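PDB 4CN9: proximal thread matrix protein 1 from Mytilus galloprovincialis, which probably binds collagen in the matrix of the mussel byssus, is built around two von Willebrand factor type A domains and holds zinc ions. Local coordinates for residues 237-242 with 443-448; 50-55 with 242-247; 194-199 with 214-219; 360-365 with 439-444; 54-59 with 168-173. All blocks are in the same frame, centred on the assembly; numbering follows the deposited sequence. Where two conformers were deposited one is given.

How the contacts relate
Contacts 1, 2 and 4 meet at the small antiparallel sheet where the two von Willebrand factor type A domains are joined. Contacts 1 and 2 have centres 9 Å apart, share Cys242 and supply His446 and Asp51 to the same zinc ion. Strand 243-247 of contact 2 runs beside strand 439-447 of contact 4, and Cys245 SG and Cys441 SG form a disulfide of 2.1 Å. Contact 5 lies in the first domain's main sheet; contact 3 packs a loop against it. Ile198 N lies 2.8 Å from Val169 O, a probable hydrogen bond. Contact 5 leads toward a second zinc ion, about 11 Å from the Met172 side chain. Contacts 4 and 5 have centres 23 Å apart.

Contact 1. Residues 237-242 with 443-448; sequences VIDLAC and PRAHKK. With ZN (zinc ion), chain D.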
# COMPACT_ATOMS: atom_id res chain seq x y z
N VAL A 237 4.22 13.62 2.06
CA VAL A 237 4.53 13.09 0.75
C VAL A 237 5.97 12.64 0.69
O VAL A 237 6.27 11.58 0.16
CB VAL A 237 4.22 14.11 -0.37
CG1 VAL A 237 4.75 13.63 -1.70
CG2 VAL A 237 2.73 14.37 -0.45
N ILE A 238 6.88 13.45 1.23
CA ILE A 238 8.28 13.10 1.23
C ILE A 238 8.53 11.86 2.09
O ILE A 238 9.34 11.01 1.73
CB ILE A 238 9.15 14.26 1.76
CG1 ILE A 238 8.97 15.50 0.88
CG2 ILE A 238 10.61 13.83 1.83
CD1 ILE A 238 9.17 15.27 -0.61
N ASP A 239 7.82 11.76 3.21
CA ASP A 239 7.95 10.59 4.09
C ASP A 239 7.57 9.32 3.37
O ASP A 239 8.24 8.30 3.51
CB ASP A 239 7.07 10.75 5.34
CG ASP A 239 7.63 11.76 6.33
OD1 ASP A 239 8.81 12.14 6.19
OD2 ASP A 239 6.88 12.18 7.23
N LEU A 240 6.47 9.37 2.61
CA LEU A 240 6.02 8.21 1.83
C LEU A 240 6.93 7.94 0.64
O LEU A 240 7.19 6.77 0.30
CB LEU A 240 4.59 8.41 1.35
CG LEU A 240 3.49 8.51 2.41
CD1 LEU A 240 2.25 9.18 1.84
CD2 LEU A 240 3.15 7.12 2.93
N ALA A 241 7.42 8.99 -0.01
CA ALA A 241 8.32 8.82 -1.15
C ALA A 241 9.62 8.20 -0.71
O ALA A 241 10.27 7.49 -1.48
CB ALA A 241 8.59 10.16 -1.83
N CYS A 242 10.01 8.48 0.53
CA CYS A 242 11.29 8.00 1.04
C CYS A 242 11.13 6.69 1.80
O CYS A 242 12.08 6.22 2.43
CB CYS A 242 11.91 9.06 1.96
SG CYS A 242 13.68 9.27 1.73
N PRO A 443 11.43 3.65 6.69
CA PRO A 443 11.36 5.09 6.43
C PRO A 443 12.75 5.73 6.39
O PRO A 443 13.53 5.50 7.30
CB PRO A 443 10.56 5.63 7.62
CG PRO A 443 10.83 4.67 8.71
CD PRO A 443 11.00 3.32 8.06
N ARG A 444 13.04 6.52 5.36
CA ARG A 444 14.39 7.07 5.19
C ARG A 444 14.43 8.60 5.14
O ARG A 444 15.50 9.19 4.99
CB ARG A 444 15.03 6.49 3.93
CG ARG A 444 15.44 5.02 4.07
CD ARG A 444 16.53 4.60 3.07
NE ARG A 444 17.60 5.59 2.91
CZ ARG A 444 18.79 5.35 2.37
NH1 ARG A 444 19.10 4.13 1.93
NH2 ARG A 444 19.68 6.33 2.27
N ALA A 445 13.27 9.25 5.25
CA ALA A 445 13.25 10.71 5.27
C ALA A 445 13.75 11.24 6.62
O ALA A 445 13.66 10.55 7.65
CB ALA A 445 11.86 11.23 4.98
N HIS A 446 14.28 12.46 6.61
CA HIS A 446 14.79 13.11 7.81
C HIS A 446 14.76 14.62 7.63
O HIS A 446 14.61 15.12 6.51
CB HIS A 446 16.22 12.64 8.09
CG HIS A 446 17.14 12.78 6.92
ND1 HIS A 446 17.33 11.77 6.00
CD2 HIS A 446 17.91 13.82 6.50
CE1 HIS A 446 18.18 12.18 5.07
NE2 HIS A 446 18.56 13.41 5.36
N LYS A 447 14.91 15.36 8.73
CA LYS A 447 14.87 16.82 8.67
C LYS A 447 16.01 17.39 7.83
O LYS A 447 17.13 16.89 7.86
CB LYS A 447 14.91 17.41 10.08
CG LYS A 447 13.65 17.12 10.88
CD LYS A 447 13.70 17.73 12.27
CE LYS A 447 12.41 17.46 13.02
NZ LYS A 447 12.43 18.06 14.38
N LYS A 448 15.70 18.43 7.05
CA LYS A 448 16.72 19.14 6.29
C LYS A 448 17.80 19.70 7.21
O LYS A 448 17.50 20.15 8.31
CB LYS A 448 16.10 20.28 5.49
CG LYS A 448 15.61 19.85 4.13
CD LYS A 448 15.21 21.01 3.25
CE LYS A 448 14.70 20.50 1.92
NZ LYS A 448 14.22 21.57 1.05
ZN ZN D . 19.82 13.76 3.85
O HOH W 1 10.39 7.96 5.05
O HOH W 2 21.62 13.68 4.93
O HOH W 3 21.60 14.48 3.03
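Asp239 O and Ala445 N share water 1. The water donates to Asp239 O at 2.7 Å and accepts from Ala445 N at 3.2 Å. This bridge ties the end of helix 234-241, the last helix of the first von Willebrand factor type A domain, to strand 439-447. That strand is the middle one of the three-stranded antiparallel sheet at the join of the two domains. Cys242, just past the helix, adds a direct link. Its O accepts a weak bond from Arg444 N at 3.1 Å, bent to 132° at the hydrogen.

The side-chain packing centres on the methyl of Ala445. Cys242 CB touches Ala445 CB at 3.7 Å, and Ile238 CG2 comes up to the same methyl more loosely. Asp239 has CG beside its own backbone N (chi1 -73°), and this brings OD1 to 3.4 Å from Ala445 CB. The other carboxylate oxygen, OD2, makes a salt bridge with Lys235. OD1 also lies near the carboxylate of Glu48, a like charge, which may favour protonation of one of the two carboxylates. Cys242 SG, in a disulfide with Cys50, lies against the peptide of Arg444 and Ala445, 3.5 Å from Ala445 N.

Beyond this packing, the strand delivers His446 to zinc. Glu49 and Asp51 complete the protein ligands. The imidazole is held at two points, since ND1 gives a weak hydrogen bond to Arg444 O, which helps to set the turn of the ring. The other ring nitrogen, His446 NE2, binds the zinc ion at 2.0 Å, with water 3 at the ring edge in its plane.

Contact 2. Residues 50-55 with 242-247; sequences CDVQAD and CEVCVV. With ZN (zinc ion), chain D.
The covalent link between Cys50 and Cys242 dominates here. The SG atoms are 2.1 Å apart, and the C-S-S-C torsion of 89° makes this a right-handed disulfide close to the relaxed angle. The Cys50 side chain reaches out with SG anti to its backbone N (chi1 -179°). Cys242 adapts less comfortably, its first torsion lying away from a staggered position at -138°.

Apolar packing covers the bridge. One methyl of Val52, CG2, rests on Cys242 SG at 3.6 Å. The same methyl faces Val244 CG2 at 4.3 Å, at the limit of contact. This one methyl bridges the sulfur and the start of strand 243-247.

The link joins the approach to strand 54-61, the first strand of the central sheet of the first von Willebrand factor type A domain, to the segment that leaves that domain after its last helix. Both ends of the domain are therefore fastened together. Strand 243-247 then runs on as an edge of the small antiparallel sheet, where Cys245 forms a second disulfide, with Cys441.

Metal coordination comes next to the bridge. Asp51 chelates the zinc ion with both oxygens, OD1 at 2.2 Å and OD2 at 2.1 Å. Its OD1 is also hydrogen-bonded to Thr89 OG1, a second-shell residue that helps to position the carboxylate. Glu49, His446 and waters 2 and 3 supply the remaining ligands, and water 2 lies 2.1 Å from the zinc.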
# COMPACT_ATOMS: atom_id res chain seq x y z
N CYS A 50 14.89 13.73 1.30
CA CYS A 50 15.05 12.32 1.04
C CYS A 50 16.32 12.20 0.23
O CYS A 50 16.50 12.90 -0.76
CB CYS A 50 13.86 11.82 0.23
SG CYS A 50 13.94 10.07 -0.15
N ASP A 51 17.21 11.32 0.67
CA ASP A 51 18.52 11.16 0.02
C ASP A 51 18.51 9.98 -0.97
O ASP A 51 19.51 9.69 -1.62
CB ASP A 51 19.63 10.94 1.07
CG ASP A 51 19.73 12.08 2.09
OD1 ASP A 51 19.26 13.21 1.84
OD2 ASP A 51 20.28 11.84 3.18
N VAL A 52 17.36 9.33 -1.10
CA VAL A 52 17.22 8.14 -1.93
C VAL A 52 17.36 8.47 -3.40
O VAL A 52 16.86 9.50 -3.85
CB VAL A 52 15.86 7.46 -1.68
CG1 VAL A 52 15.68 6.23 -2.58
CG2 VAL A 52 15.74 7.04 -0.21
N GLN A 53 18.04 7.61 -4.16
CA GLN A 53 18.17 7.80 -5.61
C GLN A 53 16.92 7.30 -6.31
O GLN A 53 16.54 6.13 -6.19
CB GLN A 53 19.40 7.07 -6.15
CG GLN A 53 20.70 7.74 -5.74
CD GLN A 53 21.92 6.96 -6.18
OE1 GLN A 53 21.87 6.18 -7.14
NE2 GLN A 53 23.03 7.16 -5.48
N ALA A 54 16.27 8.18 -7.06
CA ALA A 54 14.93 7.90 -7.57
C ALA A 54 14.69 8.56 -8.92
O ALA A 54 15.29 9.59 -9.24
CB ALA A 54 13.89 8.39 -6.56
N ASP A 55 13.79 7.94 -9.69
CA ASP A 55 13.17 8.58 -10.84
C ASP A 55 11.72 8.90 -10.42
O ASP A 55 10.94 7.99 -10.09
CB ASP A 55 13.22 7.66 -12.08
CG ASP A 55 14.63 7.54 -12.68
OD1 ASP A 55 15.41 8.51 -12.61
OD2 ASP A 55 14.94 6.46 -13.24
N CYS A 242 10.01 8.48 0.53
CA CYS A 242 11.29 8.00 1.04
C CYS A 242 11.13 6.69 1.80
O CYS A 242 12.08 6.22 2.43
CB CYS A 242 11.91 9.06 1.96
SG CYS A 242 13.68 9.27 1.73
N GLU A 243 9.93 6.12 1.78
CA GLU A 243 9.69 4.81 2.37
C GLU A 243 10.22 3.74 1.42
O GLU A 243 9.75 3.63 0.30
CB GLU A 243 8.20 4.62 2.63
CG GLU A 243 7.83 3.38 3.42
CD GLU A 243 8.09 3.53 4.92
OE1 GLU A 243 8.46 4.63 5.36
OE2 GLU A 243 7.91 2.54 5.65
N VAL A 244 11.21 2.98 1.84
CA VAL A 244 11.73 1.93 0.98
C VAL A 244 11.21 0.58 1.44
O VAL A 244 11.45 0.15 2.56
CB VAL A 244 13.26 1.93 0.91
CG1 VAL A 244 13.75 0.81 0.00
CG2 VAL A 244 13.77 3.28 0.42
N CYS A 245 10.48 -0.09 0.55
CA CYS A 245 9.86 -1.36 0.87
C CYS A 245 10.48 -2.44 -0.01
O CYS A 245 10.47 -2.30 -1.22
CB CYS A 245 8.34 -1.28 0.62
SG CYS A 245 7.38 -0.35 1.87
N VAL A 246 11.06 -3.48 0.60
CA VAL A 246 11.62 -4.62 -0.16
C VAL A 246 11.08 -5.95 0.35
O VAL A 246 10.55 -6.02 1.45
CB VAL A 246 13.16 -4.69 -0.04
CG1 VAL A 246 13.80 -3.38 -0.45
CG2 VAL A 246 13.57 -5.08 1.38
N VAL A 247 11.22 -7.00 -0.46
CA VAL A 247 10.87 -8.34 0.00
C VAL A 247 12.07 -8.96 0.73
O VAL A 247 13.11 -9.21 0.12
CB VAL A 247 10.45 -9.26 -1.15
CG1 VAL A 247 10.26 -10.70 -0.64
CG2 VAL A 247 9.19 -8.76 -1.80
ZN ZN D . 19.82 13.76 3.85
O HOH W 2 21.62 13.68 4.93
O HOH W 3 21.60 14.48 3.03

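Contact 3. Residues 194-199 with 214-219; sequences GVTVIA and IATMKN
Thr216 plugs into the backbone of Val197, and its side chain can be followed outward. CB lies near the Val197 backbone, 3.9 Å from Val197 O. The next atom, OG1, stands beside the backbone N of Thr216 (chi1 -68°), which aims the hydroxyl at the strand. There Val197 N donates to OG1 at 2.8 Å in a nearly straight bond of 175°. OG1 also touches Thr196 CA at 3.5 Å. Its third neighbour is water 4, hydrogen-bonded at 2.8 Å from OG1; the same water donates to Val195 O.

The backbone answers in the reverse sense. Thr216 N donates to Val197 O at 3.1 Å, tilted modestly from the carbonyl plane. Hydroxyl and amide of one residue thus serve both polar atoms of Val197, much as a neighbouring strand would. The loop belongs to a beta-alpha-beta crossover of the von Willebrand factor type A fold, in which strand 195-202, helix 208-214 and edge strand 221-224 follow in order. Tyr220 continues the pairing along Ala199. Replacing Thr216 by a valine here would probably leave Val197 N and water 4 without their shared partner.

Apolar contacts flank the bonds. Val197 CG1 meets Ile214 CG2 at 3.9 Å, the two side chains crossing at a slant. Further along the strand, Ala199 CB faces Ala215 CB at 4.3 Å.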
# COMPACT_ATOMS: atom_id res chain seq x y z
N GLY A 194 7.33 -2.47 -9.98
CA GLY A 194 8.13 -1.95 -8.88
C GLY A 194 8.04 -0.43 -8.77
O GLY A 194 9.04 0.24 -8.52
N VAL A 195 6.84 0.12 -8.99
CA VAL A 195 6.63 1.55 -8.86
C VAL A 195 5.83 1.86 -7.60
O VAL A 195 4.79 1.24 -7.34
CB VAL A 195 5.92 2.12 -10.11
CG1 VAL A 195 5.68 3.62 -9.97
CG2 VAL A 195 6.74 1.82 -11.38
N THR A 196 6.32 2.80 -6.81
CA THR A 196 5.56 3.32 -5.67
C THR A 196 4.59 4.38 -6.19
O THR A 196 4.99 5.24 -6.97
CB THR A 196 6.48 3.99 -4.63
OG1 THR A 196 7.46 3.05 -4.17
CG2 THR A 196 5.69 4.49 -3.43
N VAL A 197 3.34 4.32 -5.75
CA VAL A 197 2.34 5.29 -6.15
C VAL A 197 1.75 6.04 -4.93
O VAL A 197 1.22 5.44 -4.00
CB VAL A 197 1.22 4.64 -6.98
CG1 VAL A 197 0.24 5.68 -7.45
CG2 VAL A 197 1.82 3.88 -8.16
N ILE A 198 1.89 7.36 -4.96
CA ILE A 198 1.30 8.23 -3.95
C ILE A 198 0.20 9.02 -4.65
O ILE A 198 0.39 9.50 -5.78
CB ILE A 198 2.36 9.19 -3.35
CG1 ILE A 198 3.39 8.38 -2.56
CG2 ILE A 198 1.71 10.24 -2.45
CD1 ILE A 198 4.79 9.02 -2.48
N ALA A 199 -0.95 9.13 -4.01
CA ALA A 199 -2.09 9.84 -4.58
C ALA A 199 -2.53 10.99 -3.66
O ALA A 199 -2.78 10.78 -2.47
CB ALA A 199 -3.25 8.88 -4.80
N ILE A 214 -5.64 2.86 -6.31
CA ILE A 214 -4.51 3.26 -7.17
C ILE A 214 -3.17 3.29 -6.45
O ILE A 214 -2.17 2.78 -6.95
CB ILE A 214 -4.78 4.65 -7.80
CG1 ILE A 214 -5.91 4.55 -8.82
CG2 ILE A 214 -3.54 5.21 -8.46
CD1 ILE A 214 -6.52 5.88 -9.22
N ALA A 215 -3.17 3.88 -5.25
CA ALA A 215 -1.95 4.04 -4.47
C ALA A 215 -1.36 2.69 -4.01
O ALA A 215 -2.03 1.65 -4.04
CB ALA A 215 -2.23 4.95 -3.27
N THR A 216 -0.11 2.72 -3.60
CA THR A 216 0.60 1.52 -3.13
C THR A 216 -0.13 0.87 -1.95
O THR A 216 -0.27 -0.36 -1.91
CB THR A 216 2.04 1.87 -2.77
OG1 THR A 216 2.76 2.20 -3.97
CG2 THR A 216 2.75 0.69 -2.06
N MET A 217 -0.54 1.68 -0.98
CA MET A 217 -1.41 1.25 0.11
C MET A 217 -2.37 2.39 0.41
O MET A 217 -2.16 3.52 -0.03
CB MET A 217 -0.60 0.87 1.36
CG MET A 217 0.43 -0.23 1.14
SD MET A 217 1.07 -0.99 2.66
CE MET A 217 1.26 0.44 3.71
N LYS A 218 -3.42 2.09 1.17
CA LYS A 218 -4.41 3.10 1.53
C LYS A 218 -3.80 4.32 2.22
O LYS A 218 -4.28 5.44 2.01
CB LYS A 218 -5.48 2.51 2.44
CG LYS A 218 -6.38 1.50 1.77
CD LYS A 218 -7.27 0.84 2.83
CE LYS A 218 -8.21 -0.18 2.22
NZ LYS A 218 -8.87 -0.98 3.30
N ASN A 219 -2.76 4.14 3.02
CA ASN A 219 -2.16 5.32 3.65
C ASN A 219 -1.14 6.06 2.78
O ASN A 219 -0.52 7.00 3.25
CB ASN A 219 -1.60 5.05 5.05
CG ASN A 219 -0.73 3.83 5.13
OD1 ASN A 219 -0.07 3.43 4.16
ND2 ASN A 219 -0.70 3.21 6.32
O HOH W 4 3.55 -0.09 -5.34

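Contact 4. Residues 360-365 with 439-444; sequences EVQKVV and MSCKPR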
# COMPACT_ATOMS: atom_id res chain seq x y z
N GLU A 360 10.66 -0.85 15.99
CA GLU A 360 11.44 -0.61 14.77
C GLU A 360 11.25 -1.74 13.75
O GLU A 360 11.81 -1.71 12.65
CB GLU A 360 12.93 -0.46 15.10
CG GLU A 360 13.73 -1.74 14.85
CD GLU A 360 14.81 -1.98 15.88
OE1 GLU A 360 14.89 -1.20 16.86
OE2 GLU A 360 15.59 -2.95 15.70
N VAL A 361 10.45 -2.73 14.13
CA VAL A 361 10.28 -3.94 13.34
C VAL A 361 9.00 -3.84 12.51
O VAL A 361 8.02 -3.24 12.94
CB VAL A 361 10.22 -5.16 14.29
CG1 VAL A 361 9.76 -6.39 13.58
CG2 VAL A 361 11.59 -5.37 14.95
N GLN A 362 9.01 -4.41 11.31
CA GLN A 362 7.81 -4.50 10.48
C GLN A 362 6.72 -5.32 11.17
O GLN A 362 6.98 -6.42 11.64
CB GLN A 362 8.13 -5.19 9.17
CG GLN A 362 6.93 -5.24 8.25
CD GLN A 362 6.45 -3.85 7.88
OE1 GLN A 362 7.23 -3.03 7.40
NE2 GLN A 362 5.18 -3.58 8.12
N LYS A 363 5.50 -4.80 11.18
CA LYS A 363 4.36 -5.52 11.76
C LYS A 363 3.42 -5.92 10.64
O LYS A 363 3.15 -5.12 9.74
CB LYS A 363 3.63 -4.64 12.79
CG LYS A 363 4.47 -4.28 14.01
CD LYS A 363 3.74 -3.35 14.97
CE LYS A 363 3.43 -2.00 14.34
NZ LYS A 363 4.66 -1.20 14.06
N VAL A 364 2.94 -7.16 10.70
CA VAL A 364 2.07 -7.71 9.68
C VAL A 364 0.94 -8.52 10.33
O VAL A 364 1.15 -9.25 11.29
CB VAL A 364 2.84 -8.68 8.71
CG1 VAL A 364 1.93 -9.15 7.58
CG2 VAL A 364 4.09 -7.99 8.13
N VAL A 365 -0.26 -8.37 9.80
CA VAL A 365 -1.37 -9.26 10.12
C VAL A 365 -1.77 -10.00 8.87
O VAL A 365 -1.98 -9.41 7.81
CB VAL A 365 -2.61 -8.49 10.65
CG1 VAL A 365 -3.86 -9.38 10.58
CG2 VAL A 365 -2.38 -7.99 12.06
N MET A 439 7.38 -8.66 3.32
CA MET A 439 7.66 -7.28 2.95
C MET A 439 8.17 -6.51 4.15
O MET A 439 7.66 -6.65 5.26
CB MET A 439 6.42 -6.60 2.38
CG MET A 439 6.72 -5.30 1.63
SD MET A 439 5.21 -4.58 0.94
CE MET A 439 4.33 -4.33 2.47
N SER A 440 9.20 -5.71 3.92
CA SER A 440 9.88 -4.97 4.97
C SER A 440 10.05 -3.53 4.51
O SER A 440 10.73 -3.25 3.52
CB SER A 440 11.26 -5.60 5.24
OG SER A 440 11.94 -4.88 6.25
N CYS A 441 9.39 -2.61 5.22
CA CYS A 441 9.36 -1.21 4.84
C CYS A 441 10.14 -0.35 5.83
O CYS A 441 9.91 -0.41 7.04
CB CYS A 441 7.91 -0.72 4.81
SG CYS A 441 6.91 -1.49 3.55
N LYS A 442 11.06 0.46 5.31
CA LYS A 442 11.91 1.30 6.13
C LYS A 442 11.77 2.77 5.73
O LYS A 442 11.96 3.11 4.56
CB LYS A 442 13.37 0.84 5.98
CG LYS A 442 13.72 -0.41 6.79
CD LYS A 442 13.94 -0.06 8.26
CE LYS A 442 13.61 -1.22 9.21
NZ LYS A 442 13.63 -0.79 10.65
N PRO A 443 11.43 3.65 6.69
CA PRO A 443 11.36 5.09 6.43
C PRO A 443 12.75 5.73 6.39
O PRO A 443 13.53 5.50 7.30
CB PRO A 443 10.56 5.63 7.62
CG PRO A 443 10.83 4.67 8.71
CD PRO A 443 11.00 3.32 8.06
N ARG A 444 13.04 6.52 5.36
CA ARG A 444 14.39 7.07 5.19
C ARG A 444 14.43 8.60 5.14
O ARG A 444 15.50 9.19 4.99
CB ARG A 444 15.03 6.49 3.93
CG ARG A 444 15.44 5.02 4.07
CD ARG A 444 16.53 4.60 3.07
NE ARG A 444 17.60 5.59 2.91
CZ ARG A 444 18.79 5.35 2.37
NH1 ARG A 444 19.10 4.13 1.93
NH2 ARG A 444 19.68 6.33 2.27
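Two hydrogen bonds join Gln362 and Glu360 to the strand 439-443, and each uses one side chain and one backbone group. Gln362 OE1 accepts from Cys441 N at 3.1 Å, with the donor tilted 26° from the plane of the side-chain amide carbonyl. Lys442 NZ donates to Glu360 O at 2.9 Å, in the carbonyl plane. The Lys442 chain is bent at its second torsion, which turns the amine back to this carbonyl. The Glu360 carboxylate is poorly ordered and does not touch the amine, so any attraction between the two charges is probably weak.

A third bond steadies the glutamine amide from its other end. Gln362 NE2 donates to O of the following residue, Lys363, at 3.0 Å, from above that carbonyl's plane. With both ends used, the amide is probably fixed in its flip. The chain starts extended and then bends at its second torsion (62°), which turns OE1 to Cys441 and NE2 back to its own strand.

Strand 362-369 belongs to the central sheet of the second von Willebrand factor type A domain, and 439-447 to the small sheet at the domain join. Their short segments approach to 7.4 Å at 139°, too far for direct strand pairing, and Gln362 spans the gap. An alanine in its place is likely to leave Cys441 N and Lys363 O without these partners and to open a gap between the sheets.

Packing adds the rest. Gln362 CG lies against Met439 O at 3.4 Å. Gln362 OE1 is 3.5 Å from Cys441 CB, beside the sulfur that bonds to Cys245.

Contact 5. Residues 54-59 with 168-173; sequences ADIIVL and IVILMT
Ile168 pushes its CD1 methyl into the hollow between Ala54 and Ile56, 3.7 Å from Ala54 CB and 4.1 Å from Ile56 CG1. The next rise on the same face is Ile170, whose CD1 sits 4.1 Å from Ile56 CG2. The isoleucines lie side by side and point the same way. Met172 closes this row. Its chain bends at the third torsion (63°), and SD comes against Val58 CG1 at 4.1 Å. Phe88, Ile198 and Ile200 pack on parts of this face.

The opposite face carries Ile57, Leu59, Val169 and Leu171. Leu171 CD1 fits against the root of Leu59, 4.0 Å from CB, and also touches its CG and CD2. Leu59 CD2 just reaches Val169 CG1 at 4.5 Å. Ile57 and Val169 touch only loosely, through Ile57 CB and Val169 CG2, and the outer part of Ile57 meets helix 142-153 instead.

Between the two faces the strands run parallel, at 15°, with five backbone hydrogen bonds in regular alternation. The shortest joins Ile57 N to Ile168 O at 2.8 Å. The bonds, from Ile168 N with Asp55 O to Met172 N with Leu59 O, set Ile56 beside Ile168 and Leu59 beside Leu171.

This is the central parallel pair of the von Willebrand factor type A fold. At the C-terminal strand ends lie Asp61, Ser63, Ser65 and Asp174, the residues of its metal-ion-dependent adhesion site, where Ser63, Ser65 and Asp174 bind zinc.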
# COMPACT_ATOMS: atom_id res chain seq x y z
N ALA A 54 16.27 8.18 -7.06
CA ALA A 54 14.93 7.90 -7.57
C ALA A 54 14.69 8.56 -8.92
O ALA A 54 15.29 9.59 -9.24
CB ALA A 54 13.89 8.39 -6.56
N ASP A 55 13.79 7.94 -9.69
CA ASP A 55 13.17 8.58 -10.84
C ASP A 55 11.72 8.90 -10.42
O ASP A 55 10.94 7.99 -10.09
CB ASP A 55 13.22 7.66 -12.08
CG ASP A 55 14.63 7.54 -12.68
OD1 ASP A 55 15.41 8.51 -12.61
OD2 ASP A 55 14.94 6.46 -13.24
N ILE A 56 11.40 10.18 -10.35
CA ILE A 56 10.11 10.63 -9.84
C ILE A 56 9.27 11.25 -10.97
O ILE A 56 9.72 12.14 -11.68
CB ILE A 56 10.29 11.67 -8.72
CG1 ILE A 56 11.15 11.09 -7.58
CG2 ILE A 56 8.95 12.10 -8.18
CD1 ILE A 56 12.07 12.11 -6.93
N ILE A 57 8.06 10.73 -11.14
CA ILE A 57 7.10 11.27 -12.08
C ILE A 57 5.93 11.85 -11.32
O ILE A 57 5.31 11.17 -10.51
CB ILE A 57 6.58 10.18 -13.03
CG1 ILE A 57 7.75 9.57 -13.81
CG2 ILE A 57 5.53 10.77 -13.98
CD1 ILE A 57 8.42 10.52 -14.79
N VAL A 58 5.64 13.12 -11.56
CA VAL A 58 4.40 13.72 -11.08
C VAL A 58 3.34 13.71 -12.18
O VAL A 58 3.58 14.17 -13.29
CB VAL A 58 4.62 15.17 -10.59
CG1 VAL A 58 3.30 15.81 -10.20
CG2 VAL A 58 5.60 15.18 -9.43
N LEU A 59 2.18 13.16 -11.85
CA LEU A 59 1.01 13.12 -12.72
C LEU A 59 0.07 14.22 -12.26
O LEU A 59 -0.51 14.17 -11.16
CB LEU A 59 0.37 11.73 -12.60
CG LEU A 59 -0.49 11.10 -13.70
CD1 LEU A 59 -0.00 11.38 -15.12
CD2 LEU A 59 -0.52 9.60 -13.44
N ILE A 168 9.04 6.24 -8.50
CA ILE A 168 7.97 6.87 -7.74
C ILE A 168 7.05 7.72 -8.62
O ILE A 168 7.52 8.50 -9.47
CB ILE A 168 8.55 7.79 -6.63
CG1 ILE A 168 9.55 7.03 -5.76
CG2 ILE A 168 7.41 8.37 -5.78
CD1 ILE A 168 10.50 7.93 -5.03
N VAL A 169 5.74 7.55 -8.43
CA VAL A 169 4.71 8.35 -9.09
C VAL A 169 3.88 9.05 -8.03
O VAL A 169 3.37 8.42 -7.09
CB VAL A 169 3.77 7.47 -9.96
CG1 VAL A 169 2.62 8.29 -10.51
CG2 VAL A 169 4.54 6.82 -11.06
N ILE A 170 3.78 10.37 -8.17
CA ILE A 170 2.94 11.19 -7.31
C ILE A 170 1.80 11.77 -8.15
O ILE A 170 2.02 12.60 -9.03
CB ILE A 170 3.76 12.30 -6.62
CG1 ILE A 170 4.80 11.66 -5.68
CG2 ILE A 170 2.85 13.23 -5.84
CD1 ILE A 170 5.99 12.52 -5.37
N LEU A 171 0.60 11.27 -7.89
CA LEU A 171 -0.61 11.68 -8.60
C LEU A 171 -1.33 12.78 -7.82
O LEU A 171 -1.54 12.66 -6.61
CB LEU A 171 -1.53 10.47 -8.78
CG LEU A 171 -2.99 10.69 -9.19
CD1 LEU A 171 -3.08 11.17 -10.60
CD2 LEU A 171 -3.77 9.40 -9.03
N MET A 172 -1.70 13.85 -8.52
CA MET A 172 -2.45 14.96 -7.94
C MET A 172 -3.72 15.16 -8.75
O MET A 172 -3.65 15.43 -9.95
CB MET A 172 -1.62 16.24 -7.98
CG MET A 172 -0.27 16.15 -7.28
SD MET A 172 0.76 17.62 -7.60
CE MET A 172 -0.26 18.86 -6.84
N THR A 173 -4.88 15.06 -8.12
CA THR A 173 -6.14 15.24 -8.84
C THR A 173 -7.24 15.91 -8.03
O THR A 173 -7.27 15.81 -6.80
CB THR A 173 -6.64 13.89 -9.38
OG1 THR A 173 -7.80 14.08 -10.21
CG2 THR A 173 -6.95 12.94 -8.26